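Side-chain contacts in shikimate dehydrogenase-like protein HI_0607 (Haemophilus influenzae, PDB 1NPY), which oxidises shikimate to 3-dehydroshikimate with NADP(+) in vitro, though so much more weakly than classical AroE enzymes that shikimate may not be its biological substrate: residues A[136-140]-A[141-145]; A[222-225]-A[226-230]. One frame throughout, in Å; residues are numbered along the deposited sequence.

Contact 1: A[136-140]-A[141-145]; sequences AAFKN and SGFEK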
loop_
_atom_site.group_PDB
_atom_site.type_symbol
_atom_site.label_atom_id
_atom_site.label_comp_id
_atom_site.label_asym_id
_atom_site.label_seq_id
_atom_site.Cartn_x
_atom_site.Cartn_y
_atom_site.Cartn_z
ATOM N N ALA A 136 5.192 2.280 10.275
ATOM C CA ALA A 136 4.580 3.522 10.744
ATOM C C ALA A 136 3.122 3.356 11.122
ATOM O O ALA A 136 2.622 3.984 12.067
ATOM C CB ALA A 136 4.727 4.610 9.675
ATOM N N ALA A 137 2.422 2.532 10.350
ATOM C CA ALA A 137 1.023 2.254 10.634
ATOM C C ALA A 137 0.858 1.541 11.968
ATOM O O ALA A 137 -0.047 1.860 12.751
ATOM C CB ALA A 137 0.362 1.487 9.499
ATOM N N PHE A 138 1.737 0.579 12.233
ATOM C CA PHE A 138 1.689 -0.076 13.541
ATOM C C PHE A 138 2.019 0.894 14.665
ATOM O O PHE A 138 1.347 0.900 15.693
ATOM C CB PHE A 138 2.568 -1.325 13.566
ATOM C CG PHE A 138 1.884 -2.543 13.007
ATOM C CD1 PHE A 138 0.984 -3.263 13.771
ATOM C CD2 PHE A 138 2.132 -2.960 11.706
ATOM C CE1 PHE A 138 0.345 -4.360 13.280
ATOM C CE2 PHE A 138 1.517 -4.086 11.213
ATOM C CZ PHE A 138 0.613 -4.786 11.992
ATOM N N LYS A 139 3.002 1.756 14.457
ATOM C CA LYS A 139 3.468 2.649 15.508
ATOM C C LYS A 139 2.338 3.611 15.816
ATOM O O LYS A 139 2.018 3.847 16.989
ATOM C CB LYS A 139 4.689 3.438 15.036
ATOM C CG LYS A 139 5.272 4.422 16.059
ATOM C CD LYS A 139 5.964 3.639 17.160
ATOM C CE LYS A 139 6.574 4.573 18.215
ATOM N NZ LYS A 139 5.860 5.880 18.186
ATOM N N ASN A 140 1.723 4.166 14.776
ATOM C CA ASN A 140 0.700 5.173 15.033
ATOM C C ASN A 140 -0.631 4.571 15.454
ATOM O O ASN A 140 -1.548 5.291 15.836
ATOM C CB ASN A 140 0.555 6.088 13.823
ATOM C CG ASN A 140 1.800 6.902 13.593
ATOM O OD1 ASN A 140 2.619 7.077 14.501
ATOM N ND2 ASN A 140 1.992 7.353 12.362
ATOM N N SER A 141 -0.743 3.246 15.397
ATOM C CA SER A 141 -1.867 2.513 15.963
ATOM C C SER A 141 -1.623 2.066 17.406
ATOM O O SER A 141 -2.408 1.283 17.952
ATOM C CB SER A 141 -2.165 1.299 15.075
ATOM O OG SER A 141 -2.609 1.729 13.792
ATOM N N GLY A 142 -0.475 2.436 17.963
ATOM C CA GLY A 142 -0.190 2.216 19.372
ATOM C C GLY A 142 0.553 0.942 19.718
ATOM O O GLY A 142 0.594 0.528 20.885
ATOM N N PHE A 143 1.164 0.314 18.716
ATOM C CA PHE A 143 1.903 -0.922 18.961
ATOM C C PHE A 143 3.295 -0.526 19.395
ATOM O O PHE A 143 3.992 0.224 18.695
ATOM C CB PHE A 143 2.003 -1.796 17.698
ATOM C CG PHE A 143 0.724 -2.487 17.336
ATOM C CD1 PHE A 143 0.676 -3.869 17.303
ATOM C CD2 PHE A 143 -0.411 -1.779 16.972
ATOM C CE1 PHE A 143 -0.506 -4.514 16.966
ATOM C CE2 PHE A 143 -1.606 -2.415 16.660
ATOM C CZ PHE A 143 -1.640 -3.796 16.616
ATOM N N GLU A 144 3.681 -1.004 20.575
ATOM C CA GLU A 144 5.019 -0.726 21.075
ATOM C C GLU A 144 5.951 -1.922 20.919
ATOM O O GLU A 144 7.162 -1.752 21.012
ATOM C CB GLU A 144 4.939 -0.227 22.525
ATOM C CG GLU A 144 4.157 1.069 22.697
ATOM C CD GLU A 144 4.796 2.295 22.052
ATOM O OE1 GLU A 144 4.284 3.406 22.317
ATOM O OE2 GLU A 144 5.778 2.212 21.271
ATOM N N LYS A 145 5.433 -3.112 20.624
ATOM C CA LYS A 145 6.292 -4.284 20.624
ATOM C C LYS A 145 6.436 -4.790 19.198
ATOM O O LYS A 145 5.654 -5.630 18.761
ATOM C CB LYS A 145 5.744 -5.353 21.555
ATOM C CG LYS A 145 5.800 -4.836 22.986
ATOM C CD LYS A 145 5.766 -5.889 24.075
ATOM C CE LYS A 145 5.403 -5.225 25.402
ATOM N NZ LYS A 145 5.588 -3.730 25.396
HETATM O O HOH W 1 3.067 3.150 19.394
#

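Contact 2: A[222-225]-A[226-230]; sequences IRYA and QARGK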
loop_
_atom_site.group_PDB
_atom_site.type_symbol
_atom_site.label_atom_id
_atom_site.label_comp_id
_atom_site.label_asym_id
_atom_site.label_seq_id
_atom_site.Cartn_x
_atom_site.Cartn_y
_atom_site.Cartn_z
ATOM N N ILE A 222 1.208 -17.520 3.481
ATOM C CA ILE A 222 -0.247 -17.441 3.684
ATOM C C ILE A 222 -0.878 -18.821 3.681
ATOM O O ILE A 222 -1.725 -19.136 4.520
ATOM C CB ILE A 222 -0.914 -16.519 2.647
ATOM C CG1 ILE A 222 -0.491 -15.067 2.864
ATOM C CG2 ILE A 222 -2.430 -16.652 2.569
ATOM C CD1 ILE A 222 -1.064 -14.444 4.151
ATOM N N ARG A 223 -0.495 -19.655 2.724
ATOM C CA ARG A 223 -1.048 -21.002 2.630
ATOM C C ARG A 223 -0.790 -21.820 3.886
ATOM O O ARG A 223 -1.701 -22.490 4.387
ATOM C CB ARG A 223 -0.420 -21.752 1.450
ATOM C CG ARG A 223 -1.083 -21.578 0.103
ATOM C CD ARG A 223 -1.315 -22.934 -0.587
ATOM N NE ARG A 223 -2.290 -22.895 -1.675
ATOM C CZ ARG A 223 -2.002 -22.384 -2.857
ATOM N NH1 ARG A 223 -0.783 -21.910 -3.058
ATOM N NH2 ARG A 223 -2.888 -22.351 -3.835
ATOM N N TYR A 224 0.443 -21.785 4.392
ATOM C CA TYR A 224 0.761 -22.485 5.633
ATOM C C TYR A 224 0.002 -21.919 6.830
ATOM O O TYR A 224 -0.562 -22.674 7.615
ATOM C CB TYR A 224 2.268 -22.550 5.896
ATOM C CG TYR A 224 2.589 -23.416 7.090
ATOM C CD1 TYR A 224 2.585 -24.803 6.988
ATOM C CD2 TYR A 224 2.858 -22.863 8.332
ATOM C CE1 TYR A 224 2.796 -25.605 8.085
ATOM C CE2 TYR A 224 3.104 -23.659 9.437
ATOM C CZ TYR A 224 3.089 -25.033 9.306
ATOM O OH TYR A 224 3.346 -25.839 10.391
ATOM N N ALA A 225 -0.111 -20.595 6.926
ATOM C CA ALA A 225 -0.915 -20.002 7.994
ATOM C C ALA A 225 -2.362 -20.511 7.952
ATOM O O ALA A 225 -2.981 -20.772 8.990
ATOM C CB ALA A 225 -0.883 -18.492 7.868
ATOM N N GLN A 226 -2.920 -20.586 6.750
ATOM C CA GLN A 226 -4.276 -21.107 6.589
ATOM C C GLN A 226 -4.387 -22.580 6.963
ATOM O O GLN A 226 -5.398 -23.018 7.514
ATOM C CB GLN A 226 -4.780 -20.890 5.170
ATOM C CG GLN A 226 -5.013 -19.441 4.854
ATOM C CD GLN A 226 -5.424 -19.196 3.424
ATOM O OE1 GLN A 226 -5.181 -20.035 2.567
ATOM N NE2 GLN A 226 -5.938 -18.008 3.152
ATOM N N ALA A 227 -3.353 -23.346 6.642
ATOM C CA ALA A 227 -3.320 -24.761 6.985
ATOM C C ALA A 227 -3.207 -25.001 8.483
ATOM O O ALA A 227 -3.468 -26.116 8.955
ATOM C CB ALA A 227 -2.145 -25.426 6.276
ATOM N N ARG A 228 -2.783 -23.977 9.222
ATOM C CA ARG A 228 -2.708 -24.043 10.673
ATOM C C ARG A 228 -3.828 -23.258 11.342
ATOM O O ARG A 228 -3.808 -23.135 12.560
ATOM C CB ARG A 228 -1.342 -23.568 11.171
ATOM C CG ARG A 228 -0.181 -24.411 10.672
ATOM C CD ARG A 228 -0.277 -25.824 11.220
ATOM N NE ARG A 228 0.555 -26.744 10.457
ATOM C CZ ARG A 228 0.928 -27.943 10.891
ATOM N NH1 ARG A 228 0.520 -28.399 12.075
ATOM N NH2 ARG A 228 1.713 -28.686 10.116
ATOM N N GLY A 229 -4.785 -22.744 10.575
ATOM C CA GLY A 229 -5.938 -22.049 11.116
ATOM C C GLY A 229 -5.671 -20.700 11.745
ATOM O O GLY A 229 -6.373 -20.282 12.673
ATOM N N LYS A 230 -4.667 -20.003 11.217
ATOM C CA LYS A 230 -4.307 -18.684 11.716
ATOM C C LYS A 230 -5.113 -17.635 10.935
ATOM O O LYS A 230 -5.630 -17.928 9.861
ATOM C CB LYS A 230 -2.807 -18.454 11.509
ATOM C CG LYS A 230 -1.880 -19.529 12.046
ATOM C CD LYS A 230 -2.165 -19.803 13.512
ATOM C CE LYS A 230 -1.141 -20.651 14.225
ATOM N NZ LYS A 230 -1.373 -20.651 15.703
#

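Contact 1: A[136-140]-A[141-145]
F138 and F143 both set CG beside the backbone N and opposite the carbonyl carbon (chi1 -83° and -74°), which sends the two rings to the same side of the helix end, where they pair T-shaped. The CD1–CE1 edge of F138 stands over the face of F143, CD1 above the ring centre; ring centroids lie 4.8 Å apart and the planes are 83° from each other. At the base of the two side chains the backbone turns back in a Schellman motif. F143 N donates to F138 O at 3.1 Å, and G142 N donates to K139 O at 3.0 Å, meeting it from above the carbonyl plane. G142 takes the positive phi that suits glycine at this position of the motif. One residue earlier, S141 OG gives its proton to A137 O (2.8 Å). A water donates to K139 O at 2.7 Å and to F143 O, bridging the turn. K139 NZ and E144 OE2 stay 4.8 Å apart, so any attraction is probably modest. I111 of helix 102-113 touches both rings, while V180 and I178 of strand 178-181 meet F138 and F143 respectively. F138 O and K139 O are thus taken up by backbone NH groups of the turn, the S141 hydroxyl supplements the weak S141 N bond to A137 O, and the aromatic pair packs the turn's apolar side against helix 102-113 and strand 178-181.

Contact 2: A[222-225]-A[226-230]
R228 folds its chain over Y224 one helical turn back, with CG lying on one face of the ring 3.9 Å from the ring centroid, a CH-pi contact displaced toward the rim. A bend at chi2 (-65°) carries the rest of the arginine along the ring toward the hydroxyl, and Y224 OH ends over a face of the guanidinium, 2.9 Å from R228 NE. The approach is at a poor angle for a hydrogen bond, and the guanidinium and ring planes are 46° apart. Behind this pair the helix closes in a Schellman motif. K230 N donates nearly straight to A225 O at 2.9 Å (168°), G229 N bonds to Q226 O at 3.1 Å, and G229 adopts the positive phi that favours glycine. A225 O also receives a weak bond from R228 N, and K230 CB packs against A225 CB at 4.1 Å. Just before these, Q226 N to I222 O and A227 N to R223 O are regular i+4 helical bonds. Further out, D204 OD1 is hydrogen-bonded to Y224 OH and forms a long, weak ion pair with R228 NE, while K230 NZ is held by the carbonyls of D204 and A206. With D204 serving both side chains, its carboxylate probably offsets the arginine's charge beside the phenol, and Y224 contributes a hydroxyl to D204 and a ring face to the arginine's aliphatic chain.

Contacts 1 and 2 are both C-terminal helix ends closed by a Schellman motif with a glycine at positive phi, each leading into a strand of the same parallel six-stranded sheet: 146-149 after contact 1, the edge strand 231-233 after contact 2. Their centres are 25 Å apart and their nearest atoms about 13 Å, so they do not touch. Contact 1 ends the helix that follows the glycine-rich 126-130 turn, which by similarity binds NADP(+); the side chain of A137 is about 9 Å from those of M130 and of D103, an inferred substrate-binding residue. Contact 2 lies away from the annotated sites, within the beta-alpha-beta unit of strands 208-211 and 231-233.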